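Local coordinates for VP24 (White spot syndrome virus, PDB 5HLJ), which is a major envelope protein of the virion, with a beta-rich fold, whose molecular role is not firmly known, at residues D78-V83 with E92-V97; L130-T135 with N143-G148. All blocks are in the same frame, centred on the assembly; numbering follows the deposited sequence.

Contact 1. Residues D78-V83 with E92-V97; sequences DHTLNV and ELYARV
The loop that leads from strand 68-72 to strand 90-99 folds back over the strand it is about to enter, and Glu92 on that strand holds it: His79 bonds the acid through its ring, Thr80 through both its N-H and its hydroxyl, and Leu81, weakly, through its N-H. Glu92 reaches the loop with a fully extended chain, CG anti to the backbone N (chi1 -178°), which carries the carboxylate straight out from the strand. Its two oxygens share the work. OE2 takes the backbone N-H of Thr80 on its syn lone pair, N to OE2 2.7 Å and nearly straight, while Thr80 OG1 donates to the same OE2 at 2.7 Å from above the carboxylate plane. OE1 accepts from His79 ND1 at 2.7 Å, from the opposite face of the carboxylate to Thr80 OG1; this bond is bent (144°), the imidazole and carboxylate planes lying 58° apart. The weak bond from Leu81 N, 3.2 Å from OE1, adds to the grip, and Leu81 CD2 lies 4.0 Å from Glu92 CG, so aliphatic carbon also lines the acid's stem.

Tyr94 is two residues on and on the same side of the strand: Asp78 CB and CA lie over one face of its ring, and the methyl CG2 of Thr80 comes to the ring edge, 3.9 Å from CE1. Val83 CG2 lies over one face of the His79 ring, His33 stacks with it, and NE2 bonds to Gly31 O. Threonine suits its place by offering a hydroxyl to the acid and a methyl to the tyrosine. Both ring nitrogens of His79 face acceptors, which is consistent with a doubly protonated, cationic His79 beside an ionised Glu92.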
loop_
_atom_site.group_PDB
_atom_site.type_symbol
_atom_site.label_atom_id
_atom_site.label_comp_id
_atom_site.label_asym_id
_atom_site.label_seq_id
_atom_site.Cartn_x
_atom_site.Cartn_y
_atom_site.Cartn_z
ATOM N N ASP A 78 8.219 22.501 -14.402
ATOM C CA ASP A 78 7.471 21.999 -13.247
ATOM C C ASP A 78 7.875 20.539 -12.960
ATOM O O ASP A 78 7.082 19.619 -13.142
ATOM C CB ASP A 78 5.964 22.113 -13.494
ATOM C CG ASP A 78 5.481 23.564 -13.595
ATOM O OD1 ASP A 78 6.117 24.471 -13.010
ATOM O OD2 ASP A 78 4.440 23.798 -14.255
ATOM N N HIS A 79 9.122 20.348 -12.528
ATOM C CA HIS A 79 9.705 19.025 -12.304
ATOM C C HIS A 79 10.755 19.063 -11.206
ATOM O O HIS A 79 11.709 19.836 -11.303
ATOM C CB HIS A 79 10.386 18.484 -13.566
ATOM C CG HIS A 79 9.455 17.931 -14.593
ATOM N ND1 HIS A 79 8.926 16.664 -14.512
ATOM C CD2 HIS A 79 8.993 18.457 -15.754
ATOM C CE1 HIS A 79 8.160 16.436 -15.568
ATOM N NE2 HIS A 79 8.188 17.516 -16.337
ATOM N N THR A 80 10.625 18.213 -10.193
ATOM C CA THR A 80 11.722 18.039 -9.247
ATOM C C THR A 80 12.609 16.884 -9.691
ATOM O O THR A 80 13.628 16.592 -9.061
ATOM C CB THR A 80 11.230 17.753 -7.836
ATOM O OG1 THR A 80 10.444 16.552 -7.864
ATOM C CG2 THR A 80 10.394 18.916 -7.310
ATOM N N LEU A 81 12.205 16.236 -10.777
ATOM C CA LEU A 81 12.809 14.993 -11.233
ATOM C C LEU A 81 13.341 15.101 -12.664
ATOM O O LEU A 81 12.692 15.695 -13.520
ATOM C CB LEU A 81 11.774 13.871 -11.168
ATOM C CG LEU A 81 11.696 12.828 -10.051
ATOM C CD1 LEU A 81 12.249 13.298 -8.714
ATOM C CD2 LEU A 81 10.248 12.313 -9.936
ATOM N N ASN A 82 14.500 14.504 -12.932
ATOM C CA ASN A 82 14.993 14.415 -14.303
ATOM C C ASN A 82 14.217 13.379 -15.083
ATOM O O ASN A 82 14.589 12.215 -15.103
ATOM C CB ASN A 82 16.476 14.033 -14.372
ATOM C CG ASN A 82 17.376 15.030 -13.699
ATOM O OD1 ASN A 82 16.991 16.180 -13.429
ATOM N ND2 ASN A 82 18.604 14.596 -13.417
ATOM N N VAL A 83 13.146 13.784 -15.731
ATOM C CA VAL A 83 12.490 12.868 -16.636
ATOM C C VAL A 83 13.139 12.940 -18.015
ATOM O O VAL A 83 13.601 13.998 -18.449
ATOM C CB VAL A 83 10.994 13.168 -16.742
ATOM C CG1 VAL A 83 10.280 12.766 -15.431
ATOM C CG2 VAL A 83 10.788 14.630 -17.062
ATOM N N GLU A 92 5.968 12.499 -13.776
ATOM C CA GLU A 92 5.971 13.121 -12.468
ATOM C C GLU A 92 4.635 13.806 -12.202
ATOM O O GLU A 92 4.052 14.426 -13.086
ATOM C CB GLU A 92 7.135 14.107 -12.359
ATOM C CG GLU A 92 7.281 14.790 -10.993
ATOM C CD GLU A 92 8.465 15.752 -10.932
ATOM O OE1 GLU A 92 9.247 15.837 -11.914
ATOM O OE2 GLU A 92 8.616 16.436 -9.897
ATOM N N LEU A 93 4.115 13.635 -10.998
ATOM C CA LEU A 93 3.039 14.489 -10.527
ATOM C C LEU A 93 3.683 15.680 -9.814
ATOM O O LEU A 93 4.410 15.498 -8.841
ATOM C CB LEU A 93 2.089 13.743 -9.577
ATOM C CG LEU A 93 1.088 14.692 -8.907
ATOM C CD1 LEU A 93 0.009 15.156 -9.910
ATOM C CD2 LEU A 93 0.477 14.098 -7.643
ATOM N N TYR A 94 3.453 16.887 -10.318
ATOM C CA TYR A 94 3.940 18.080 -9.646
ATOM C C TYR A 94 2.716 18.868 -9.208
ATOM O O TYR A 94 2.082 19.562 -10.019
ATOM C CB TYR A 94 4.856 18.915 -10.562
ATOM C CG TYR A 94 5.555 20.055 -9.845
ATOM C CD1 TYR A 94 6.892 19.961 -9.466
ATOM C CD2 TYR A 94 4.868 21.227 -9.534
ATOM C CE1 TYR A 94 7.523 21.018 -8.796
ATOM C CE2 TYR A 94 5.477 22.268 -8.869
ATOM C CZ TYR A 94 6.802 22.170 -8.499
ATOM O OH TYR A 94 7.379 23.235 -7.828
ATOM N N ALA A 95 2.368 18.746 -7.929
ATOM C CA ALA A 95 1.109 19.297 -7.454
ATOM C C ALA A 95 1.311 20.407 -6.439
ATOM O O ALA A 95 2.278 20.403 -5.679
ATOM C CB ALA A 95 0.242 18.195 -6.853
ATOM N N ARG A 96 0.375 21.354 -6.436
ATOM C CA ARG A 96 0.334 22.400 -5.430
ATOM C C ARG A 96 -0.892 22.133 -4.576
ATOM O O ARG A 96 -2.000 21.948 -5.094
ATOM C CB ARG A 96 0.291 23.797 -6.074
ATOM C CG ARG A 96 1.478 24.098 -7.016
ATOM C CD ARG A 96 2.757 24.440 -6.247
ATOM N NE ARG A 96 2.646 25.735 -5.563
ATOM C CZ ARG A 96 3.419 26.114 -4.549
ATOM N NH1 ARG A 96 4.359 25.296 -4.092
ATOM N NH2 ARG A 96 3.241 27.299 -3.974
ATOM N N VAL A 97 -0.694 22.079 -3.269
ATOM C CA VAL A 97 -1.749 21.668 -2.367
ATOM C C VAL A 97 -1.932 22.691 -1.266
ATOM O O VAL A 97 -1.030 22.926 -0.463
ATOM C CB VAL A 97 -1.465 20.276 -1.735
ATOM C CG1 VAL A 97 -2.611 19.849 -0.813
ATOM C CG2 VAL A 97 -1.252 19.232 -2.808
#

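Contact 2. Residues L130-T135 with N143-G148; sequences LYFKPT and NTLVFG
Tyr131 and Gly148 form an antiparallel hydrogen-bonded pair, Tyr131 N to Gly148 O 2.7 Å and Gly148 N to Tyr131 O 3.0 Å, joining strand 128-131, outermost within this chain, to strand 141-151. The glycine has no side chain, and the Tyr131 ring turns its edge toward Gly148 N. On the other side, the methyl CD2 of Leu130 reaches Phe147 CD1 at 3.5 Å, aliphatic carbon against aromatic.

Beyond this pair the chains part, and side chains and two waters span the separation. Phe132 has CG anti to its N (chi1 -177°), a torsion that sends the ring across toward strand 141-151; its edge meets Val146 O and, through CE1, the Leu145 methyl CD1 at 3.9 Å. With chi1 at 76°, Phe147 sets its CB against Tyr131 O, 3.2 Å away, and beside Phe132 CD1, while its ring meets Leu130. Leu145 CD1 also touches Thr135 CB, at 3.9 Å. Thr135 turns its methyl toward Thr144 O and its hydroxyl back, a 2.9 Å bond from Thr135 OG1 to Lys133 O, two residues back in the chain.

Water bridges the gap where the chains part: one joins backbone to backbone, Lys133 N to Val146 O, the other a threonine hydroxyl, Thr135 OG1, to Val146 N by a long bond. The backbone polar groups of Val146 that face the departing chain are thus satisfied by solvent.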
loop_
_atom_site.group_PDB
_atom_site.type_symbol
_atom_site.label_atom_id
_atom_site.label_comp_id
_atom_site.label_asym_id
_atom_site.label_seq_id
_atom_site.Cartn_x
_atom_site.Cartn_y
_atom_site.Cartn_z
ATOM N N LEU A 130 7.193 3.109 -8.549
ATOM C CA LEU A 130 6.665 4.311 -7.924
ATOM C C LEU A 130 7.695 4.972 -7.030
ATOM O O LEU A 130 8.260 4.317 -6.156
ATOM C CB LEU A 130 5.449 3.963 -7.081
ATOM C CG LEU A 130 4.053 4.389 -7.491
ATOM C CD1 LEU A 130 3.090 4.013 -6.369
ATOM C CD2 LEU A 130 4.040 5.877 -7.713
ATOM N N TYR A 131 7.930 6.262 -7.225
ATOM C CA TYR A 131 8.735 7.015 -6.285
ATOM C C TYR A 131 7.846 7.906 -5.399
ATOM O O TYR A 131 7.048 8.701 -5.902
ATOM C CB TYR A 131 9.792 7.881 -6.999
ATOM C CG TYR A 131 10.416 8.875 -6.037
ATOM C CD1 TYR A 131 11.349 8.464 -5.100
ATOM C CD2 TYR A 131 10.013 10.205 -6.016
ATOM C CE1 TYR A 131 11.888 9.355 -4.187
ATOM C CE2 TYR A 131 10.535 11.100 -5.097
ATOM C CZ TYR A 131 11.474 10.667 -4.194
ATOM O OH TYR A 131 12.013 11.541 -3.294
ATOM N N PHE A 132 7.990 7.782 -4.082
ATOM C CA PHE A 132 7.329 8.714 -3.179
ATOM C C PHE A 132 8.031 8.849 -1.836
ATOM O O PHE A 132 8.311 7.861 -1.163
ATOM C CB PHE A 132 5.864 8.314 -2.917
ATOM C CG PHE A 132 5.136 9.308 -2.046
ATOM C CD1 PHE A 132 4.813 10.572 -2.536
ATOM C CD2 PHE A 132 4.837 9.013 -0.727
ATOM C CE1 PHE A 132 4.161 11.506 -1.743
ATOM C CE2 PHE A 132 4.181 9.939 0.079
ATOM C CZ PHE A 132 3.838 11.192 -0.439
ATOM N N LYS A 133 8.267 10.093 -1.440
ATOM C CA LYS A 133 8.821 10.437 -0.130
ATOM C C LYS A 133 7.743 11.126 0.718
ATOM O O LYS A 133 7.074 12.042 0.230
ATOM C CB LYS A 133 10.036 11.340 -0.331
ATOM C CG LYS A 133 10.551 12.096 0.881
ATOM C CD LYS A 133 11.749 12.948 0.428
ATOM C CE LYS A 133 12.206 13.963 1.455
ATOM N NZ LYS A 133 12.821 13.317 2.631
ATOM N N PRO A 134 7.547 10.674 1.971
ATOM C CA PRO A 134 6.526 11.303 2.823
ATOM C C PRO A 134 6.677 12.823 2.852
ATOM O O PRO A 134 7.790 13.315 2.944
ATOM C CB PRO A 134 6.788 10.695 4.206
ATOM C CG PRO A 134 7.416 9.356 3.897
ATOM C CD PRO A 134 8.245 9.574 2.660
ATOM N N THR A 135 5.559 13.535 2.754
ATOM C CA THR A 135 5.546 14.975 2.552
ATOM C C THR A 135 4.587 15.660 3.500
ATOM O O THR A 135 3.402 15.307 3.543
ATOM C CB THR A 135 5.109 15.335 1.129
ATOM O OG1 THR A 135 6.003 14.742 0.179
ATOM C CG2 THR A 135 5.056 16.858 0.952
ATOM N N ASN A 143 1.619 23.911 -0.603
ATOM C CA ASN A 143 2.747 22.993 -0.522
ATOM C C ASN A 143 2.986 22.275 -1.837
ATOM O O ASN A 143 2.042 21.973 -2.567
ATOM C CB ASN A 143 2.513 21.949 0.565
ATOM C CG ASN A 143 2.136 22.556 1.898
ATOM O OD1 ASN A 143 2.993 22.750 2.769
ATOM N ND2 ASN A 143 0.839 22.839 2.080
ATOM N N THR A 144 4.241 21.980 -2.133
ATOM C CA THR A 144 4.536 21.137 -3.275
ATOM C C THR A 144 4.408 19.664 -2.876
ATOM O O THR A 144 4.871 19.249 -1.809
ATOM C CB THR A 144 5.933 21.454 -3.838
ATOM O OG1 THR A 144 5.902 22.777 -4.379
ATOM C CG2 THR A 144 6.310 20.489 -4.961
ATOM N N LEU A 145 3.725 18.896 -3.718
ATOM C CA LEU A 145 3.561 17.459 -3.503
ATOM C C LEU A 145 3.900 16.740 -4.788
ATOM O O LEU A 145 3.360 17.074 -5.842
ATOM C CB LEU A 145 2.136 17.120 -3.059
ATOM C CG LEU A 145 1.757 15.644 -2.854
ATOM C CD1 LEU A 145 2.554 15.026 -1.739
ATOM C CD2 LEU A 145 0.251 15.489 -2.539
ATOM N N VAL A 146 4.822 15.780 -4.726
ATOM C CA VAL A 146 5.200 15.073 -5.941
ATOM C C VAL A 146 5.297 13.563 -5.726
ATOM O O VAL A 146 5.571 13.084 -4.625
ATOM C CB VAL A 146 6.580 15.582 -6.530
ATOM C CG1 VAL A 146 6.733 17.091 -6.410
ATOM C CG2 VAL A 146 7.753 14.899 -5.885
ATOM N N PHE A 147 5.065 12.816 -6.797
ATOM C CA PHE A 147 5.507 11.433 -6.853
ATOM C C PHE A 147 5.936 11.167 -8.286
ATOM O O PHE A 147 5.496 11.860 -9.218
ATOM C CB PHE A 147 4.412 10.456 -6.377
ATOM C CG PHE A 147 3.310 10.215 -7.381
ATOM C CD1 PHE A 147 3.453 9.264 -8.377
ATOM C CD2 PHE A 147 2.123 10.920 -7.305
ATOM C CE1 PHE A 147 2.447 9.042 -9.297
ATOM C CE2 PHE A 147 1.104 10.695 -8.219
ATOM C CZ PHE A 147 1.271 9.764 -9.223
ATOM N N GLY A 148 6.826 10.201 -8.463
ATOM C CA GLY A 148 7.230 9.809 -9.796
ATOM C C GLY A 148 6.801 8.396 -10.121
ATOM O O GLY A 148 6.586 7.565 -9.230
HETATM O O HOH W 1 7.423 12.789 -2.662
HETATM O O HOH W 2 6.697 16.058 -2.037
#

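In the fold
Contacts 1 and 2 follow one another along the chain, yet lie side by side in the fold, their centres about 8 Å apart. Strands 90-99 and 141-151 are antiparallel neighbours, and probable backbone hydrogen bonds join them, from Ala95 N to Leu145 O (2.9 Å) and from Val97 N to Asn143 O (2.8 Å). Strand 141-151 lies between strand 90-99 and strand 128-131, the latter outermost within this chain. The loop of contact 1 also reaches strand 141-151, with Thr80 OG1 3.7 Å from Val146 CG2. Both contacts touch the second subunit: Asn82 bonds Arg121 and Glu122 of that subunit, and Tyr131 meets its Phe123, placing this part of the sheet at the subunit interface.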